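Gene 12 protein (Mycobacterium phage D29, PDB 3HC7) hydrolyses the ester linkage between mycolic acid and arabinogalactan in the mycobacterial cell wall, helping to lyse the host and release new phage. Local coordinates at residues F47-S52 and G84-G89; P119-G124 and P134-D139; R185-A190 and G220-A225. One frame throughout, in Å; residues are numbered along the deposited sequence.

Contact 1 of 3, residues F47-S52 and G84-G89; sequences FPMWPS and GAIVVG
The start of helix 50-70 meets the first turns of helix 83-96, the backbones coming nearest at W50 and I86, whose CA atoms are 9.4 Å apart. Helix 83-96 follows the nucleophile elbow of this alpha/beta hydrolase fold: the GxSxG sequence G80 to G84 spans the sharp turn from strand 76-81 into the helix, with the active-site serine S82 at its centre. Segment 84-89 is helical throughout, whereas 47-52 enters its helix from a loop that has a cis peptide before P48. At this separation the backbones do not touch, and side chains bridge the gap.

I86 is the residue that both partners share. Its CA-CB bond points toward 47-52, and its two branches go to different neighbours. M49 runs out fully extended through chi1 (-175°) and chi2, which carries SD to the end of the ethyl branch of I86; only the terminal methyl, CE, turns aside. M49 SD lies 4.2 Å from I86 CD1. The other branch, CG2, is taken by W50, which approaches with the six-membered part of its indole, the ring meeting the methyl obliquely. The pyrrole nitrogen points well away from the isoleucine.

On helix 50-70, S52 OG is hydrogen-bonded to Q83 OE1, at the start of helix 83-96, and to A45 N. I86 also touches V53 and P119, so its side chain is buried among several parts of the fold. The side chain of M49 is about 7 Å from that of S82, which places this apolar packing close to the active-site serine. In the closest approach two neighbouring ring carbons share one methyl group: I86 CG2 is 3.6 Å from W50 CZ3 and 3.8 Å from W50 CH2.

Contact 2 of 3, residues P119-G124 and P134-D139; sequences PMRQKG and PVAAPD
R121 lays one face of its guanidinium group against the methyl of A136, and this buried pairing is the compact part of a contact between two loop segments. A136 CB sits 3.6 Å from R121 NH2 and 4.1 Å from R121 CZ, so the methyl is offset toward one end of the flat group. The side chain leaves the backbone extended and then bends at chi3 (69°), bringing the guanidinium to the methyl.

Toward solvent the two segments come together by backbone alone. G124 and P138 have CA atoms 4.5 Å apart, with G124 CA 3.5 Å from P138 O; the CA-CB bond of P138 points away from the other segment, and both residues are exposed. A137 O is 4.4 Å from R121 NH2, too far for a bond, and is instead hydrogen-bonded to T140 OG1.

The polar rim of R121 is served by residues outside the two segments: NH1 is bonded to F125 O and NE to A169 O, with a weak bond from NH2 to T140 OG1. On the other segment, A137 N is bonded to D164 OD2, and the side chain of A136 is about 7 Å from that of active-site D166. The chemistry implies a division of labour: carbonyl acceptors fix the rotation of the guanidinium, while A136 supplies an apolar surface that packs on its face without competing for those bonds.

Contact 3 of 3, residues R185-A190 and G220-A225; sequences RIVMKA and GAIIDA
No ring, amide or other flat group takes part where V187 meets I222 and I223, so there are neither faces nor edges to match; the contact is made wholly by branched aliphatic side chains. It joins the last turn of helix 179-189 to the middle of helix 212-230, with the CA atoms of V187 and I223 7.3 Å apart.

The CA-CB bond of V187 points toward the partner helix. Its CG1, anti to the backbone N (chi1 163°), approaches I223 CG1 to 3.8 Å, while V187 CG2 stands 4.2 Å from the same carbon, so the fork of the valine straddles one methylene. I222 adds a looser touch through its own branch methyl, I222 CG2 lying 4.4 Å from V187 CG1.

A219 and L226 also touch V187. Together with I222 and I223 they are spaced as the four residues of a knobs-into-holes socket on helix 212-230, with the valine as the knob. I222 further packs on Y168, in a loop. Because V187, I222 and I223 meet through hydrocarbon alone, the attraction is dispersive and hydrophobic, and the fit of the branches probably decides how the two helices settle together, with no directional bond between the segments to set it.

How the contacts relate
The three contacts follow one another along the chain, each closing before the next opens, so none nests or crosses. Contact 1 closes the excursion through helix 50-70 and strand 76-81 to helix 83-96. Contact 2 then closes a short loop without helix or strand, beyond strand 110-116. Contact 3 joins helix 179-189 to helix 212-230 across a connection that holds helix 200-207. They nevertheless meet in space: I86 CG1 packs on P119 CG at 3.5 Å, W50 CB lies 3.5 Å from M188 O, and P119 CB touches M188 CE. Helix 83-96 thus meets the 119-139 loop at P119, while the start of helix 50-70 and P119 both touch helix 179-189.

Contact 1 of 3, residues F47-S52 and G84-G89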
loop_
_atom_site.group_PDB
_atom_site.type_symbol
_atom_site.label_atom_id
_atom_site.label_comp_id
_atom_site.label_asym_id
_atom_site.label_seq_id
_atom_site.Cartn_x
_atom_site.Cartn_y
_atom_site.Cartn_z
ATOM N N PHE A 47 3.662 -2.861 13.444
ATOM C CA PHE A 47 3.146 -1.923 14.442
ATOM C C PHE A 47 4.240 -1.294 15.281
ATOM O O PHE A 47 5.069 -2.008 15.838
ATOM C CB PHE A 47 2.141 -2.584 15.384
ATOM C CG PHE A 47 1.467 -1.600 16.300
ATOM C CD1 PHE A 47 0.373 -0.864 15.861
ATOM C CD2 PHE A 47 1.959 -1.367 17.575
ATOM C CE1 PHE A 47 -0.238 0.069 16.692
ATOM C CE2 PHE A 47 1.353 -0.437 18.411
ATOM C CZ PHE A 47 0.254 0.284 17.966
ATOM N N PRO A 48 4.227 0.047 15.402
ATOM C CA PRO A 48 3.236 0.931 14.767
ATOM C C PRO A 48 3.512 1.058 13.275
ATOM O O PRO A 48 4.659 1.260 12.869
ATOM C CB PRO A 48 3.482 2.282 15.443
ATOM C CG PRO A 48 4.918 2.255 15.827
ATOM C CD PRO A 48 5.273 0.805 16.114
ATOM N N MET A 49 2.468 0.935 12.468
ATOM C CA MET A 49 2.621 0.959 11.025
ATOM C C MET A 49 2.748 2.376 10.458
ATOM O O MET A 49 3.600 2.629 9.611
ATOM C CB MET A 49 1.442 0.246 10.361
ATOM C CG MET A 49 1.573 0.102 8.851
ATOM S SD MET A 49 0.186 -0.804 8.141
ATOM C CE MET A 49 0.460 -2.417 8.899
ATOM N N TRP A 50 1.905 3.302 10.903
ATOM C CA TRP A 50 1.906 4.605 10.243
ATOM C C TRP A 50 3.264 5.316 10.236
ATOM O O TRP A 50 3.661 5.864 9.205
ATOM C CB TRP A 50 0.776 5.537 10.711
ATOM C CG TRP A 50 0.509 6.556 9.633
ATOM C CD1 TRP A 50 0.960 7.845 9.591
ATOM C CD2 TRP A 50 -0.201 6.339 8.402
ATOM N NE1 TRP A 50 0.547 8.450 8.426
ATOM C CE2 TRP A 50 -0.166 7.549 7.680
ATOM C CE3 TRP A 50 -0.883 5.246 7.853
ATOM C CZ2 TRP A 50 -0.781 7.696 6.431
ATOM C CZ3 TRP A 50 -1.492 5.391 6.616
ATOM C CH2 TRP A 50 -1.433 6.608 5.914
ATOM N N PRO A 51 3.995 5.304 11.365
ATOM C CA PRO A 51 5.345 5.894 11.297
ATOM C C PRO A 51 6.202 5.177 10.274
ATOM O O PRO A 51 7.083 5.792 9.674
ATOM C CB PRO A 51 5.913 5.657 12.701
ATOM C CG PRO A 51 4.681 5.545 13.586
ATOM C CD PRO A 51 3.654 4.849 12.727
ATOM N N SER A 52 5.961 3.885 10.083
ATOM C CA SER A 52 6.701 3.141 9.073
ATOM C C SER A 52 6.331 3.676 7.688
ATOM O O SER A 52 7.200 3.949 6.866
ATOM C CB SER A 52 6.424 1.643 9.182
ATOM O OG SER A 52 7.186 0.920 8.229
ATOM N N GLY A 84 3.247 -1.292 1.614
ATOM C CA GLY A 84 3.910 -0.691 0.470
ATOM C C GLY A 84 2.936 0.000 -0.464
ATOM O O GLY A 84 3.282 0.995 -1.102
ATOM N N ALA A 85 1.715 -0.528 -0.547
ATOM C CA ALA A 85 0.670 0.072 -1.372
ATOM C C ALA A 85 0.218 1.392 -0.766
ATOM O O ALA A 85 -0.092 2.340 -1.486
ATOM C CB ALA A 85 -0.506 -0.871 -1.515
ATOM N N ILE A 86 0.165 1.455 0.560
ATOM C CA ILE A 86 -0.139 2.725 1.220
ATOM C C ILE A 86 0.926 3.775 0.879
ATOM O O ILE A 86 0.592 4.921 0.555
ATOM C CB ILE A 86 -0.228 2.596 2.757
ATOM C CG1 ILE A 86 -1.226 1.514 3.173
ATOM C CG2 ILE A 86 -0.632 3.935 3.392
ATOM C CD1 ILE A 86 -1.220 1.248 4.697
ATOM N N VAL A 87 2.201 3.388 0.957
ATOM C CA VAL A 87 3.285 4.315 0.640
ATOM C C VAL A 87 3.126 4.869 -0.776
ATOM O O VAL A 87 3.133 6.083 -0.975
ATOM C CB VAL A 87 4.687 3.668 0.794
ATOM C CG1 VAL A 87 5.782 4.596 0.210
ATOM C CG2 VAL A 87 4.971 3.337 2.257
ATOM N N VAL A 88 2.982 3.981 -1.757
ATOM C CA VAL A 88 2.835 4.414 -3.151
ATOM C C VAL A 88 1.560 5.242 -3.329
ATOM O O VAL A 88 1.550 6.237 -4.058
ATOM C CB VAL A 88 2.816 3.221 -4.136
ATOM C CG1 VAL A 88 2.490 3.692 -5.558
ATOM C CG2 VAL A 88 4.155 2.481 -4.122
ATOM N N GLY A 89 0.489 4.820 -2.664
ATOM C CA GLY A 89 -0.789 5.510 -2.744
ATOM C C GLY A 89 -0.734 6.919 -2.164
ATOM O O GLY A 89 -1.320 7.846 -2.718
#

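Contact 2 of 3, residues P119-G124 and P134-D139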
loop_
_atom_site.group_PDB
_atom_site.type_symbol
_atom_site.label_atom_id
_atom_site.label_comp_id
_atom_site.label_asym_id
_atom_site.label_seq_id
_atom_site.Cartn_x
_atom_site.Cartn_y
_atom_site.Cartn_z
ATOM N N PRO A 119 -4.632 -0.894 1.054
ATOM C CA PRO A 119 -5.558 -0.307 2.033
ATOM C C PRO A 119 -6.163 1.020 1.576
ATOM O O PRO A 119 -7.114 1.491 2.197
ATOM C CB PRO A 119 -4.679 -0.099 3.269
ATOM C CG PRO A 119 -3.564 -1.082 3.111
ATOM C CD PRO A 119 -3.297 -1.125 1.629
ATOM N N MET A 120 -5.625 1.614 0.513
ATOM C CA MET A 120 -6.197 2.832 -0.047
ATOM C C MET A 120 -6.899 2.544 -1.358
ATOM O O MET A 120 -7.152 3.461 -2.140
ATOM C CB MET A 120 -5.107 3.869 -0.343
ATOM C CG MET A 120 -4.485 4.540 0.864
ATOM S SD MET A 120 -3.125 5.622 0.340
ATOM C CE MET A 120 -4.013 6.923 -0.517
ATOM N N ARG A 121 -7.187 1.280 -1.633
ATOM C CA ARG A 121 -7.763 0.940 -2.930
ATOM C C ARG A 121 -9.075 1.685 -3.192
ATOM O O ARG A 121 -9.986 1.670 -2.366
ATOM C CB ARG A 121 -7.964 -0.566 -3.075
ATOM C CG ARG A 121 -8.431 -0.972 -4.462
ATOM C CD ARG A 121 -8.520 -2.478 -4.607
ATOM N NE ARG A 121 -9.607 -3.038 -3.807
ATOM C CZ ARG A 121 -10.884 -3.039 -4.178
ATOM N NH1 ARG A 121 -11.248 -2.502 -5.337
ATOM N NH2 ARG A 121 -11.801 -3.573 -3.389
ATOM N N GLN A 122 -9.149 2.340 -4.348
ATOM C CA GLN A 122 -10.326 3.103 -4.753
ATOM C C GLN A 122 -11.545 2.191 -4.824
ATOM O O GLN A 122 -11.417 0.999 -5.116
ATOM C CB GLN A 122 -10.067 3.763 -6.116
ATOM C CG GLN A 122 -11.306 4.292 -6.830
ATOM C CD GLN A 122 -10.971 4.993 -8.135
ATOM O OE1 GLN A 122 -9.934 5.646 -8.253
ATOM N NE2 GLN A 122 -11.850 4.862 -9.123
ATOM N N LYS A 123 -12.725 2.745 -4.559
ATOM C CA LYS A 123 -13.945 1.941 -4.532
ATOM C C LYS A 123 -14.250 1.319 -5.899
ATOM O O LYS A 123 -14.320 2.022 -6.909
ATOM C CB LYS A 123 -15.138 2.780 -4.069
ATOM C CG LYS A 123 -16.313 1.943 -3.573
ATOM C CD LYS A 123 -17.651 2.555 -3.960
ATOM C CE LYS A 123 -17.764 4.014 -3.544
ATOM N NZ LYS A 123 -19.063 4.606 -3.993
ATOM N N GLY A 124 -14.422 -0.000 -5.923
ATOM C CA GLY A 124 -14.817 -0.698 -7.134
ATOM C C GLY A 124 -13.733 -0.827 -8.190
ATOM O O GLY A 124 -13.988 -1.289 -9.299
ATOM N N PRO A 134 -10.476 -15.164 -6.084
ATOM C CA PRO A 134 -11.443 -14.323 -6.796
ATOM C C PRO A 134 -11.156 -12.840 -6.575
ATOM O O PRO A 134 -10.882 -12.428 -5.451
ATOM C CB PRO A 134 -12.775 -14.701 -6.150
ATOM C CG PRO A 134 -12.418 -15.183 -4.782
ATOM C CD PRO A 134 -11.031 -15.741 -4.845
ATOM N N VAL A 135 -11.211 -12.055 -7.643
ATOM C CA VAL A 135 -10.981 -10.623 -7.536
ATOM C C VAL A 135 -11.973 -10.016 -6.545
ATOM O O VAL A 135 -13.072 -10.539 -6.361
ATOM C CB VAL A 135 -11.112 -9.933 -8.908
ATOM C CG1 VAL A 135 -12.544 -10.022 -9.407
ATOM C CG2 VAL A 135 -10.643 -8.483 -8.829
ATOM N N ALA A 136 -11.573 -8.924 -5.898
ATOM C CA ALA A 136 -12.423 -8.232 -4.934
ATOM C C ALA A 136 -13.721 -7.742 -5.577
ATOM O O ALA A 136 -13.719 -7.283 -6.716
ATOM C CB ALA A 136 -11.668 -7.067 -4.316
ATOM N N ALA A 137 -14.819 -7.829 -4.830
ATOM C CA ALA A 137 -16.147 -7.477 -5.336
ATOM C C ALA A 137 -16.307 -5.979 -5.581
ATOM O O ALA A 137 -15.551 -5.173 -5.041
ATOM C CB ALA A 137 -17.220 -7.974 -4.377
ATOM N N PRO A 138 -17.303 -5.609 -6.397
ATOM C CA PRO A 138 -17.576 -4.237 -6.842
ATOM C C PRO A 138 -17.974 -3.268 -5.736
ATOM O O PRO A 138 -17.775 -2.066 -5.905
ATOM C CB PRO A 138 -18.760 -4.411 -7.796
ATOM C CG PRO A 138 -18.678 -5.828 -8.252
ATOM C CD PRO A 138 -18.160 -6.590 -7.085
ATOM N N ASP A 139 -18.557 -3.754 -4.647
ATOM C CA ASP A 139 -18.984 -2.843 -3.587
ATOM C C ASP A 139 -17.953 -2.726 -2.463
ATOM O O ASP A 139 -18.259 -2.228 -1.380
ATOM C CB ASP A 139 -20.376 -3.213 -3.043
ATOM C CG ASP A 139 -20.404 -4.564 -2.358
ATOM O OD1 ASP A 139 -19.552 -5.417 -2.675
ATOM O OD2 ASP A 139 -21.293 -4.775 -1.503
#

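Contact 3 of 3, residues R185-A190 and G220-A225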
loop_
_atom_site.group_PDB
_atom_site.type_symbol
_atom_site.label_atom_id
_atom_site.label_comp_id
_atom_site.label_asym_id
_atom_site.label_seq_id
_atom_site.Cartn_x
_atom_site.Cartn_y
_atom_site.Cartn_z
ATOM N N ARG A 185 -8.696 0.349 11.533
ATOM C CA ARG A 185 -8.149 1.611 11.014
ATOM C C ARG A 185 -7.314 2.284 12.086
ATOM O O ARG A 185 -6.263 2.836 11.807
ATOM C CB ARG A 185 -9.251 2.570 10.555
ATOM C CG ARG A 185 -9.498 2.564 9.070
ATOM C CD ARG A 185 -10.332 3.758 8.632
ATOM N NE ARG A 185 -11.572 3.857 9.376
ATOM C CZ ARG A 185 -12.715 3.305 8.992
ATOM N NH1 ARG A 185 -12.776 2.605 7.871
ATOM N NH2 ARG A 185 -13.797 3.455 9.734
ATOM N N ILE A 186 -7.778 2.226 13.332
ATOM C CA ILE A 186 -7.025 2.838 14.415
ATOM C C ILE A 186 -5.608 2.263 14.499
ATOM O O ILE A 186 -4.624 3.009 14.579
ATOM C CB ILE A 186 -7.764 2.675 15.746
ATOM C CG1 ILE A 186 -8.886 3.715 15.814
ATOM C CG2 ILE A 186 -6.801 2.823 16.921
ATOM C CD1 ILE A 186 -9.869 3.488 16.922
ATOM N N VAL A 187 -5.518 0.936 14.470
ATOM C CA VAL A 187 -4.235 0.238 14.545
ATOM C C VAL A 187 -3.288 0.653 13.413
ATOM O O VAL A 187 -2.103 0.938 13.628
ATOM C CB VAL A 187 -4.445 -1.300 14.557
ATOM C CG1 VAL A 187 -3.170 -2.024 14.209
ATOM C CG2 VAL A 187 -4.920 -1.730 15.914
ATOM N N MET A 188 -3.817 0.719 12.206
ATOM C CA MET A 188 -3.002 1.118 11.067
ATOM C C MET A 188 -2.513 2.577 11.102
ATOM O O MET A 188 -1.432 2.876 10.586
ATOM C CB MET A 188 -3.736 0.829 9.772
ATOM C CG MET A 188 -3.822 -0.649 9.449
ATOM S SD MET A 188 -4.793 -0.916 7.963
ATOM C CE MET A 188 -4.240 0.457 6.970
ATOM N N LYS A 189 -3.289 3.476 11.709
ATOM C CA LYS A 189 -2.923 4.903 11.749
ATOM C C LYS A 189 -2.166 5.353 13.005
ATOM O O LYS A 189 -1.647 6.468 13.059
ATOM C CB LYS A 189 -4.183 5.763 11.605
ATOM C CG LYS A 189 -4.914 5.565 10.294
ATOM C CD LYS A 189 -6.368 5.977 10.417
ATOM C CE LYS A 189 -6.521 7.444 10.791
ATOM N NZ LYS A 189 -7.962 7.837 10.810
ATOM N N ALA A 190 -2.112 4.497 14.023
ATOM C CA ALA A 190 -1.602 4.904 15.327
ATOM C C ALA A 190 -0.093 5.141 15.326
ATOM O O ALA A 190 0.639 4.494 14.579
ATOM C CB ALA A 190 -1.961 3.849 16.380
ATOM N N GLY A 220 -5.070 -5.272 20.461
ATOM C CA GLY A 220 -3.978 -6.200 20.702
ATOM C C GLY A 220 -4.039 -7.432 19.810
ATOM O O GLY A 220 -3.032 -7.875 19.262
ATOM N N ALA A 221 -5.232 -7.993 19.661
ATOM C CA ALA A 221 -5.390 -9.206 18.876
ATOM C C ALA A 221 -5.152 -8.920 17.411
ATOM O O ALA A 221 -4.585 -9.743 16.685
ATOM C CB ALA A 221 -6.782 -9.819 19.104
ATOM N N ILE A 222 -5.563 -7.741 16.964
ATOM C CA ILE A 222 -5.333 -7.395 15.574
ATOM C C ILE A 222 -3.826 -7.258 15.359
ATOM O O ILE A 222 -3.294 -7.755 14.370
ATOM C CB ILE A 222 -6.090 -6.125 15.158
ATOM C CG1 ILE A 222 -7.598 -6.404 15.109
ATOM C CG2 ILE A 222 -5.623 -5.652 13.789
ATOM C CD1 ILE A 222 -8.444 -5.144 15.098
ATOM N N ILE A 223 -3.139 -6.618 16.306
ATOM C CA ILE A 223 -1.695 -6.446 16.186
ATOM C C ILE A 223 -0.982 -7.804 16.185
ATOM O O ILE A 223 -0.099 -8.040 15.369
ATOM C CB ILE A 223 -1.138 -5.504 17.274
ATOM C CG1 ILE A 223 -1.606 -4.065 17.001
ATOM C CG2 ILE A 223 0.389 -5.548 17.300
ATOM C CD1 ILE A 223 -1.520 -3.152 18.209
ATOM N N ASP A 224 -1.396 -8.705 17.073
ATOM C CA ASP A 224 -0.846 -10.060 17.085
ATOM C C ASP A 224 -1.029 -10.763 15.742
ATOM O O ASP A 224 -0.152 -11.494 15.299
ATOM C CB ASP A 224 -1.454 -10.897 18.214
ATOM C CG ASP A 224 -0.940 -10.488 19.591
ATOM O OD1 ASP A 224 0.203 -9.992 19.682
ATOM O OD2 ASP A 224 -1.674 -10.670 20.589
ATOM N N ALA A 225 -2.163 -10.543 15.085
ATOM C CA ALA A 225 -2.404 -11.168 13.783
ATOM C C ALA A 225 -1.586 -10.531 12.661
ATOM O O ALA A 225 -1.029 -11.231 11.818
ATOM C CB ALA A 225 -3.891 -11.155 13.440
#